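Side-chain contacts in glucuronoarabinoxylan endo-1,4-beta-xylanase (Clostridium papyrosolvens, PDB 4FMV), which probably cleaves internal beta-1,4 linkages in xylan and related plant cell-wall glycans, this chain being the barrel-bearing catalytic part of a longer family 30 glycoside hydrolase: residues Y114-Y117 against A118-L121; L159-K163 against N164-S168; S350-D354 against S355-M359; D237-T240 against G241-M244. All coordinates share one frame; numbering follows the deposited sequence.

Contact 1. Residues Y114-Y117 against A118-L121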
loop_
_atom_site.group_PDB
_atom_site.type_symbol
_atom_site.label_atom_id
_atom_site.label_comp_id
_atom_site.label_asym_id
_atom_site.label_seq_id
_atom_site.Cartn_x
_atom_site.Cartn_y
_atom_site.Cartn_z
ATOM N N TYR A 114 7.546 1.872 27.131
ATOM C CA TYR A 114 7.185 0.935 26.071
ATOM C C TYR A 114 5.846 0.261 26.400
ATOM O O TYR A 114 5.029 -0.005 25.502
ATOM C CB TYR A 114 8.271 -0.137 25.853
ATOM C CG TYR A 114 9.439 0.264 24.970
ATOM C CD1 TYR A 114 9.876 1.584 24.896
ATOM C CD2 TYR A 114 10.130 -0.705 24.227
ATOM C CE1 TYR A 114 10.971 1.934 24.097
ATOM C CE2 TYR A 114 11.202 -0.369 23.425
ATOM C CZ TYR A 114 11.628 0.944 23.366
ATOM O OH TYR A 114 12.709 1.252 22.568
ATOM N N THR A 115 5.637 -0.033 27.681
ATOM C CA THR A 115 4.388 -0.670 28.140
ATOM C C THR A 115 3.200 0.279 27.933
ATOM O O THR A 115 2.186 -0.097 27.346
ATOM C CB THR A 115 4.496 -1.088 29.618
ATOM O OG1 THR A 115 5.484 -2.121 29.729
ATOM C CG2 THR A 115 3.167 -1.607 30.146
ATOM N N GLU A 116 3.352 1.521 28.385
ATOM C CA GLU A 116 2.315 2.524 28.189
ATOM C C GLU A 116 2.014 2.711 26.698
ATOM O O GLU A 116 0.848 2.868 26.290
ATOM C CB GLU A 116 2.700 3.857 28.852
ATOM C CG GLU A 116 1.472 4.773 29.083
ATOM C CD GLU A 116 1.823 6.113 29.715
ATOM O OE1 GLU A 116 1.497 7.160 29.117
ATOM O OE2 GLU A 116 2.409 6.125 30.814
ATOM N N TYR A 117 3.053 2.674 25.876
ATOM C CA TYR A 117 2.871 2.881 24.440
ATOM C C TYR A 117 2.038 1.762 23.809
ATOM O O TYR A 117 1.188 2.023 22.949
ATOM C CB TYR A 117 4.215 3.037 23.722
ATOM C CG TYR A 117 4.093 3.383 22.245
ATOM C CD1 TYR A 117 3.388 4.508 21.822
ATOM C CD2 TYR A 117 4.705 2.596 21.271
ATOM C CE1 TYR A 117 3.291 4.829 20.484
ATOM C CE2 TYR A 117 4.605 2.911 19.927
ATOM C CZ TYR A 117 3.896 4.024 19.542
ATOM O OH TYR A 117 3.797 4.343 18.204
ATOM N N ALA A 118 2.262 0.525 24.243
ATOM C CA ALA A 118 1.442 -0.593 23.791
ATOM C C ALA A 118 -0.008 -0.421 24.242
ATOM O O ALA A 118 -0.919 -0.774 23.511
ATOM C CB ALA A 118 2.002 -1.921 24.296
ATOM N N GLN A 119 -0.220 0.106 25.445
ATOM C CA GLN A 119 -1.590 0.399 25.925
ATOM C C GLN A 119 -2.252 1.499 25.106
ATOM O O GLN A 119 -3.448 1.466 24.824
ATOM C CB GLN A 119 -1.576 0.821 27.396
ATOM C CG GLN A 119 -1.152 -0.295 28.305
ATOM C CD GLN A 119 -0.965 0.154 29.728
ATOM O OE1 GLN A 119 -0.750 1.334 30.002
ATOM N NE2 GLN A 119 -1.043 -0.794 30.653
ATOM N N TYR A 120 -1.454 2.492 24.748
ATOM C CA TYR A 120 -1.897 3.565 23.866
ATOM C C TYR A 120 -2.342 3.003 22.524
ATOM O O TYR A 120 -3.450 3.280 22.047
ATOM C CB TYR A 120 -0.741 4.533 23.686
ATOM C CG TYR A 120 -0.911 5.635 22.660
ATOM C CD1 TYR A 120 -1.735 6.726 22.910
ATOM C CD2 TYR A 120 -0.192 5.614 21.467
ATOM C CE1 TYR A 120 -1.856 7.758 21.985
ATOM C CE2 TYR A 120 -0.313 6.642 20.534
ATOM C CZ TYR A 120 -1.139 7.705 20.801
ATOM O OH TYR A 120 -1.249 8.736 19.896
ATOM N N LEU A 121 -1.476 2.216 21.892
ATOM C CA LEU A 121 -1.850 1.568 20.643
ATOM C C LEU A 121 -3.119 0.725 20.824
ATOM O O LEU A 121 -4.015 0.734 19.970
ATOM C CB LEU A 121 -0.692 0.704 20.117
ATOM C CG LEU A 121 0.524 1.521 19.655
ATOM C CD1 LEU A 121 1.568 0.610 19.041
ATOM C CD2 LEU A 121 0.083 2.595 18.646
#
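Tyr114 to Tyr117 and Ala118 to Leu121 are successive turns of helix 114-130, a helix of the (beta/alpha)8 barrel. Ala118 N, Gln119 N, Tyr120 N and Leu121 N donate in order to Tyr114 O, Thr115 O, Glu116 O and Tyr117 O, the unbroken i to i+4 ladder of an alpha helix. Its rungs run from 2.8 Å (Tyr120 N to Glu116 O) to 3.1 Å (Ala118 N to Tyr114 O), and the straightest is Leu121 N to Tyr117 O at 173°.

On this frame the Tyr117 ring is the hub. Chi1 of -175° sets CG opposite the backbone N and carries the ring alongside the following turn. There Leu121 CG stands over one ring face, 4.3 Å from the centroid and 13° off the normal, a CH-pi contact. The leucine methyls spread toward the outer end of the ring: CD1 lies 3.9 Å from Tyr117 CE2, and CD2 lies 4.1 Å from Tyr117 OH. Tyr120 reaches the same ring at its rim, with its CD2 3.7 Å from Tyr117 CE1. Neither tyrosine lies over the other, so this pair is rim packing and not a stack. Glu116 and Gln119 make only a loose contact; the Glu116 carboxylate forms salt bridges with Lys59 and Lys113.

Beyond the helix, Tyr117 OH hydrogen-bonds to Val140 O, and Ala118 packs on Phe161 of helix 155-164. The chemistry is therefore divided: backbone bonds fix the turn, apolar contact with Leu121 and Tyr120 probably limits the tilt of the Tyr117 ring, and the buried hydroxyl is satisfied by a main-chain carbonyl.

Contact 2. Residues L159-K163 against N164-S168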
loop_
_atom_site.group_PDB
_atom_site.type_symbol
_atom_site.label_atom_id
_atom_site.label_comp_id
_atom_site.label_asym_id
_atom_site.label_seq_id
_atom_site.Cartn_x
_atom_site.Cartn_y
_atom_site.Cartn_z
ATOM N N LEU A 159 13.284 -3.855 17.646
ATOM C CA LEU A 159 13.352 -5.269 18.046
ATOM C C LEU A 159 12.859 -5.469 19.482
ATOM O O LEU A 159 12.040 -6.355 19.745
ATOM C CB LEU A 159 14.780 -5.848 17.892
ATOM C CG LEU A 159 14.983 -7.297 18.382
ATOM C CD1 LEU A 159 14.037 -8.272 17.693
ATOM C CD2 LEU A 159 16.431 -7.771 18.252
ATOM N N ASN A 160 13.343 -4.640 20.405
ATOM C CA ASN A 160 12.971 -4.791 21.814
ATOM C C ASN A 160 11.442 -4.712 22.006
ATOM O O ASN A 160 10.845 -5.517 22.726
ATOM C CB ASN A 160 13.653 -3.726 22.668
ATOM C CG ASN A 160 15.145 -3.926 22.772
ATOM O OD1 ASN A 160 15.653 -5.024 22.534
ATOM N ND2 ASN A 160 15.861 -2.865 23.148
ATOM N N PHE A 161 10.818 -3.741 21.343
ATOM C CA PHE A 161 9.375 -3.566 21.439
ATOM C C PHE A 161 8.640 -4.753 20.813
ATOM O O PHE A 161 7.664 -5.298 21.381
ATOM C CB PHE A 161 8.949 -2.266 20.748
ATOM C CG PHE A 161 7.501 -1.938 20.950
ATOM C CD1 PHE A 161 7.094 -1.208 22.045
ATOM C CD2 PHE A 161 6.548 -2.399 20.067
ATOM C CE1 PHE A 161 5.753 -0.928 22.244
ATOM C CE2 PHE A 161 5.228 -2.120 20.257
ATOM C CZ PHE A 161 4.832 -1.387 21.355
ATOM N N MET A 162 9.089 -5.138 19.627
ATOM C CA MET A 162 8.538 -6.309 18.944
ATOM C C MET A 162 8.632 -7.604 19.765
ATOM O O MET A 162 7.695 -8.404 19.740
ATOM C CB MET A 162 9.169 -6.496 17.561
ATOM C CG MET A 162 8.758 -5.434 16.514
ATOM S SD MET A 162 6.972 -5.281 16.194
ATOM C CE MET A 162 6.626 -6.845 15.361
ATOM N N LYS A 163 9.738 -7.837 20.482
ATOM C CA LYS A 163 9.785 -9.024 21.364
ATOM C C LYS A 163 8.942 -8.886 22.633
ATOM O O LYS A 163 8.138 -9.758 22.951
ATOM C CB LYS A 163 11.226 -9.407 21.772
ATOM C CG LYS A 163 12.093 -9.910 20.637
ATOM C CD LYS A 163 13.492 -10.305 21.131
ATOM C CE LYS A 163 13.472 -11.652 21.860
ATOM N NZ LYS A 163 14.802 -12.383 21.746
ATOM N N ASN A 164 9.163 -7.803 23.373
ATOM C CA ASN A 164 8.608 -7.674 24.721
ATOM C C ASN A 164 7.259 -7.019 24.893
ATOM O O ASN A 164 6.619 -7.189 25.915
ATOM C CB ASN A 164 9.637 -6.986 25.602
ATOM C CG ASN A 164 10.940 -7.731 25.588
ATOM O OD1 ASN A 164 10.935 -8.961 25.551
ATOM N ND2 ASN A 164 12.055 -7.013 25.574
ATOM N N ASN A 165 6.815 -6.319 23.864
ATOM C CA ASN A 165 5.634 -5.455 23.935
ATOM C C ASN A 165 4.538 -5.827 22.939
ATOM O O ASN A 165 3.353 -5.862 23.284
ATOM C CB ASN A 165 5.985 -3.955 23.961
ATOM C CG ASN A 165 6.911 -3.606 25.106
ATOM O OD1 ASN A 165 8.098 -3.385 24.891
ATOM N ND2 ASN A 165 6.379 -3.587 26.349
ATOM N N ALA A 166 4.925 -5.895 21.676
ATOM C CA ALA A 166 3.981 -6.055 20.567
ATOM C C ALA A 166 3.040 -7.265 20.665
ATOM O O ALA A 166 1.958 -7.258 20.085
ATOM C CB ALA A 166 4.736 -6.064 19.252
ATOM N N GLY A 167 3.436 -8.302 21.384
ATOM C CA GLY A 167 2.561 -9.449 21.579
ATOM C C GLY A 167 1.287 -9.127 22.349
ATOM O O GLY A 167 0.315 -9.874 22.289
ATOM N N SER A 168 1.282 -8.014 23.076
ATOM C CA SER A 168 0.133 -7.671 23.913
ATOM C C SER A 168 -0.869 -6.820 23.122
ATOM O O SER A 168 -1.911 -6.403 23.647
ATOM C CB SER A 168 0.596 -6.928 25.164
ATOM O OG SER A 168 1.053 -5.631 24.828
HETATM O O HOH W 1 5.345 -9.309 23.448
#
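The Phe161 ring carries Asn165 on one face: Asn165 CB sits 3.6 Å from the ring centroid, 19° off the normal, as a CH-pi contact. The asparagine amide continues past the rim on the CD1 side, its plane inclined 31° to the ring, with Asn165 OD1 3.7 Å from Phe161 CD1. Ala166 meets the CD2-CE2 side of the ring, and its CB, 4.1 Å from Phe161 CE2, also rests 3.9 Å from Met162 SD. With CG opposite its backbone N, Phe161 sends the ring along the helix toward the two residues that follow its end.

The same residues are tied through the main chain. Phe161 O accepts from Asn165 N and from Ala166 N, the latter at 2.8 Å, and the two donors come from opposite faces of the carbonyl plane. The Ala166 bond is an i to i+5 link, one residue longer than the alpha-helical Asn164 N to Asn160 O bond. Further on, Asn165 O takes both Ser168 N and Ser168 OG, the hydroxyl at 2.8 Å, while a water bridges Lys163 O to Gly167 N.

Lys163 NZ forms a salt bridge with Asp192, and Phe161 packs against Ala118 of helix 114-130. This is the C-terminal end of helix 155-164, where alpha-helical bonding passes through an i to i+5 bond into a short 3-10 turn leading to parallel strand 172-178, a helix-to-strand link of the (beta/alpha)8 barrel.

Contact 3. Residues S350-D354 against S355-M359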
loop_
_atom_site.group_PDB
_atom_site.type_symbol
_atom_site.label_atom_id
_atom_site.label_comp_id
_atom_site.label_asym_id
_atom_site.label_seq_id
_atom_site.Cartn_x
_atom_site.Cartn_y
_atom_site.Cartn_z
ATOM N N SER A 350 -11.081 -3.238 -21.727
ATOM C CA SER A 350 -9.876 -2.547 -21.325
ATOM C C SER A 350 -10.205 -1.184 -20.749
ATOM O O SER A 350 -11.269 -0.623 -21.005
ATOM C CB SER A 350 -8.948 -2.377 -22.514
ATOM O OG SER A 350 -9.501 -1.478 -23.445
ATOM N N TYR A 351 -9.284 -0.666 -19.961
ATOM C CA TYR A 351 -9.439 0.639 -19.346
ATOM C C TYR A 351 -8.064 1.249 -19.410
ATOM O O TYR A 351 -7.083 0.569 -19.063
ATOM C CB TYR A 351 -9.871 0.493 -17.886
ATOM C CG TYR A 351 -11.197 -0.211 -17.714
ATOM C CD1 TYR A 351 -12.390 0.501 -17.752
ATOM C CD2 TYR A 351 -11.257 -1.586 -17.532
ATOM C CE1 TYR A 351 -13.606 -0.131 -17.606
ATOM C CE2 TYR A 351 -12.479 -2.231 -17.382
ATOM C CZ TYR A 351 -13.647 -1.495 -17.428
ATOM O OH TYR A 351 -14.863 -2.115 -17.266
ATOM N N VAL A 352 -7.974 2.514 -19.830
ATOM C CA VAL A 352 -6.658 3.096 -20.084
ATOM C C VAL A 352 -6.466 4.429 -19.402
ATOM O O VAL A 352 -7.380 5.246 -19.363
ATOM C CB VAL A 352 -6.372 3.233 -21.611
ATOM C CG1 VAL A 352 -7.349 4.181 -22.253
ATOM C CG2 VAL A 352 -4.925 3.709 -21.867
ATOM N N THR A 353 -5.274 4.642 -18.855
ATOM C CA THR A 353 -4.884 5.946 -18.334
ATOM C C THR A 353 -3.626 6.429 -19.070
ATOM O O THR A 353 -2.624 5.715 -19.155
ATOM C CB THR A 353 -4.629 5.908 -16.825
ATOM O OG1 THR A 353 -5.851 5.605 -16.124
ATOM C CG2 THR A 353 -4.098 7.255 -16.333
ATOM N N ASP A 354 -3.704 7.629 -19.619
ATOM C CA ASP A 354 -2.579 8.261 -20.310
ATOM C C ASP A 354 -2.759 9.788 -20.223
ATOM O O ASP A 354 -3.535 10.265 -19.381
ATOM C CB ASP A 354 -2.396 7.736 -21.751
ATOM C CG ASP A 354 -3.420 8.282 -22.721
ATOM O OD1 ASP A 354 -4.402 8.898 -22.264
ATOM O OD2 ASP A 354 -3.244 8.084 -23.946
ATOM N N SER A 355 -1.998 10.548 -21.011
ATOM C CA SER A 355 -2.074 12.002 -20.951
ATOM C C SER A 355 -3.501 12.555 -21.093
ATOM O O SER A 355 -3.817 13.564 -20.479
ATOM C CB SER A 355 -1.141 12.662 -21.976
ATOM O OG SER A 355 -1.610 12.474 -23.301
ATOM N N SER A 356 -4.325 11.977 -21.966
ATOM C CA SER A 356 -5.711 12.437 -22.110
ATOM C C SER A 356 -6.793 11.598 -21.432
ATOM O O SER A 356 -7.969 11.986 -21.428
ATOM C CB SER A 356 -6.068 12.604 -23.590
ATOM O OG SER A 356 -6.154 11.335 -24.214
ATOM N N ARG A 357 -6.428 10.466 -20.846
ATOM C CA ARG A 357 -7.469 9.563 -20.375
ATOM C C ARG A 357 -7.295 9.136 -18.930
ATOM O O ARG A 357 -6.177 8.910 -18.486
ATOM C CB ARG A 357 -7.575 8.353 -21.289
ATOM C CG ARG A 357 -8.275 8.693 -22.575
ATOM C CD ARG A 357 -8.108 7.599 -23.595
ATOM N NE ARG A 357 -6.725 7.451 -24.031
ATOM C CZ ARG A 357 -6.361 6.648 -25.024
ATOM N NH1 ARG A 357 -7.290 5.943 -25.657
ATOM N NH2 ARG A 357 -5.085 6.531 -25.370
ATOM N N ASN A 358 -8.405 9.075 -18.194
ATOM C CA ASN A 358 -8.381 8.572 -16.832
ATOM C C ASN A 358 -9.193 7.292 -16.713
ATOM O O ASN A 358 -10.416 7.338 -16.665
ATOM C CB ASN A 358 -8.950 9.651 -15.917
ATOM C CG ASN A 358 -7.999 10.825 -15.772
ATOM O OD1 ASN A 358 -6.776 10.632 -15.659
ATOM N ND2 ASN A 358 -8.546 12.047 -15.770
ATOM N N MET A 359 -8.521 6.148 -16.619
ATOM C CA MET A 359 -9.252 4.882 -16.568
ATOM C C MET A 359 -10.412 4.853 -17.569
ATOM O O MET A 359 -11.478 4.339 -17.246
ATOM C CB MET A 359 -9.808 4.611 -15.171
ATOM C CG MET A 359 -8.778 4.174 -14.156
ATOM S SD MET A 359 -9.521 3.060 -12.944
ATOM C CE MET A 359 -10.351 1.929 -14.035
HETATM O O HOH W 2 -4.136 10.275 -25.414
#
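Arg357 grips the Asp354 carboxylate side-on with two nitrogens: NH2 is 2.8 Å from Asp354 OD2 and NE is 3.3 Å from Asp354 OD1. Both bonds are nearly straight and lie in the guanidinium plane, and, the two planes being 51° apart, they reach the oxygens from above the carboxylate. One guanidinium face is covered by Val352 CG1, which is 3.8 Å from Arg357 CZ.

Asp354 OD1 also accepts a weak bond from Ser356 N, and a water joins Asp354 OD2 to Ser356 OG. Chi1 of 75° turns the carboxylate back over the bend. Two backbone bonds close this bend, Asp354 N to Arg357 O at 3.0 Å and Arg357 N to Asp354 O at 3.2 Å. With Ser355 and Ser356 in type I turn conformation, this makes a two-residue beta hairpin between strand 347-353 and antiparallel strand 360-366, in the strand region beside the barrel, a side domain in family 30 enzymes.

Past the closing pair, Met359 N donates to Thr353 OG1 at 2.8 Å. Met359 and Ala360 both face Val352, which bonds to Ala360, consistent with a beta bulge at Met359.

Helix 282-291 supports this side of the hairpin: Gln289 OE1 hydrogen-bonds to Thr353 OG1, and Lys282 NZ reaches Asp354 O and Asn358 OD1. Tyr351 meets Met359 CE through its CB and stacks its ring on Phe293.

Contact 4. Residues D237-T240 against G241-M244; sequences DDTT and GNIM
Asp237 and Asn242 are brought together by their first torsions. In Asp237, chi1 of 59° places CG between the backbone N and the carbonyl carbon; in Asn242, chi1 of -80° turns CG away from its own carbonyl and back toward the incoming loop. Asn242 ND2 donates to Asp237 OD1 over 3.0 Å, almost straight at 174°. The oxygen lies in the amide plane, whereas the nitrogen stands well above the carboxylate plane.

Asp237 OD1 has two further donors. Thr239 N, at 3.0 Å from Asp237 OD1, closes an Asx turn, and Thr239 OG1 gives its proton to Asp237 OD1 at 2.8 Å from the syn side. Thr239 occupies the N-cap position of helix 240-255, but its hydroxyl is turned to the aspartate and makes no capping bond. Its carbonyl starts the helical ladder, with Ile243 N 3.0 Å from Thr239 O and Met244 N 2.9 Å from Thr240 O.

Ile243 folds over the loop, its CG1 only 3.4 Å from Asp238 O, and packs on helix 282-291. The Asp238 carboxylate forms a salt bridge with Arg283 of that same helix.

Three donors on one carboxylate oxygen tie together the loop from barrel strand 227-232, the N-cap residue and the first helical turn. Such a cluster, beside the N-terminal end of a helix, would probably favour the ionised form of Asp237 and hold its carboxylate in a fixed rotation.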
loop_
_atom_site.group_PDB
_atom_site.type_symbol
_atom_site.label_atom_id
_atom_site.label_comp_id
_atom_site.label_asym_id
_atom_site.label_seq_id
_atom_site.Cartn_x
_atom_site.Cartn_y
_atom_site.Cartn_z
ATOM N N ASP A 237 3.238 15.025 -9.157
ATOM C CA ASP A 237 2.234 15.678 -9.990
ATOM C C ASP A 237 1.761 14.755 -11.102
ATOM O O ASP A 237 2.173 13.591 -11.177
ATOM C CB ASP A 237 2.805 16.956 -10.603
ATOM C CG ASP A 237 4.024 16.685 -11.449
ATOM O OD1 ASP A 237 4.017 15.679 -12.183
ATOM O OD2 ASP A 237 4.986 17.469 -11.379
ATOM N N ASP A 238 0.915 15.298 -11.974
ATOM C CA ASP A 238 0.273 14.527 -13.026
ATOM C C ASP A 238 0.962 14.565 -14.396
ATOM O O ASP A 238 0.386 14.101 -15.390
ATOM C CB ASP A 238 -1.221 14.856 -13.113
ATOM C CG ASP A 238 -1.963 14.508 -11.825
ATOM O OD1 ASP A 238 -1.838 13.365 -11.331
ATOM O OD2 ASP A 238 -2.656 15.389 -11.284
ATOM N N THR A 239 2.145 15.167 -14.471
ATOM C CA THR A 239 2.902 15.155 -15.720
ATOM C C THR A 239 3.135 13.701 -16.149
ATOM O O THR A 239 3.177 12.798 -15.322
ATOM C CB THR A 239 4.261 15.915 -15.618
ATOM O OG1 THR A 239 5.137 15.255 -14.684
ATOM C CG2 THR A 239 4.022 17.339 -15.158
ATOM N N THR A 240 3.216 13.477 -17.451
ATOM C CA THR A 240 3.392 12.135 -17.992
ATOM C C THR A 240 4.587 11.351 -17.404
ATOM O O THR A 240 4.483 10.147 -17.167
ATOM C CB THR A 240 3.489 12.196 -19.508
ATOM O OG1 THR A 240 2.355 12.919 -20.006
ATOM C CG2 THR A 240 3.487 10.779 -20.101
ATOM N N GLY A 241 5.706 12.022 -17.153
ATOM C CA GLY A 241 6.856 11.336 -16.566
ATOM C C GLY A 241 6.510 10.664 -15.242
ATOM O O GLY A 241 6.910 9.522 -15.000
ATOM N N ASN A 242 5.778 11.379 -14.384
ATOM C CA ASN A 242 5.341 10.846 -13.088
ATOM C C ASN A 242 4.205 9.835 -13.165
ATOM O O ASN A 242 4.142 8.929 -12.356
ATOM C CB ASN A 242 4.990 11.966 -12.112
ATOM C CG ASN A 242 6.227 12.570 -11.476
ATOM O OD1 ASN A 242 7.155 11.844 -11.110
ATOM N ND2 ASN A 242 6.265 13.895 -11.366
ATOM N N ILE A 243 3.305 10.008 -14.130
ATOM C CA ILE A 243 2.315 8.992 -14.434
ATOM C C ILE A 243 3.033 7.666 -14.754
ATOM O O ILE A 243 2.654 6.612 -14.252
ATOM C CB ILE A 243 1.395 9.427 -15.619
ATOM C CG1 ILE A 243 0.611 10.695 -15.246
ATOM C CG2 ILE A 243 0.408 8.336 -15.965
ATOM C CD1 ILE A 243 -0.018 10.632 -13.874
ATOM N N MET A 244 4.066 7.723 -15.598
ATOM C CA MET A 244 4.837 6.521 -15.947
ATOM C C MET A 244 5.705 6.013 -14.789
ATOM O O MET A 244 5.804 4.806 -14.555
ATOM C CB MET A 244 5.717 6.786 -17.163
ATOM C CG MET A 244 4.926 7.056 -18.443
ATOM S SD MET A 244 3.966 5.602 -18.896
ATOM C CE MET A 244 2.326 6.008 -18.289
#

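Contacts 1 and 2 sit side by side on neighbouring barrel helices, centres about 10 Å apart, and touch directly: Tyr117 CD2 lies 3.8 Å from Phe161 CE1. Contact 1 is the more buried and is mainly aromatic and aliphatic; contact 2, only partly buried, adds polar bonding at a helix end. Contacts 3 and 4 lie on the opposite side of the chain's centre, with centres about 13 Å apart, meeting where Ser355 packs against Thr240. Both lean on helix 282-291, and both, also partly buried, centre on an aspartate: in contact 3, a strand hairpin beyond the barrel, it pairs with an arginine; in contact 4, at a barrel helix start, with neutral donors.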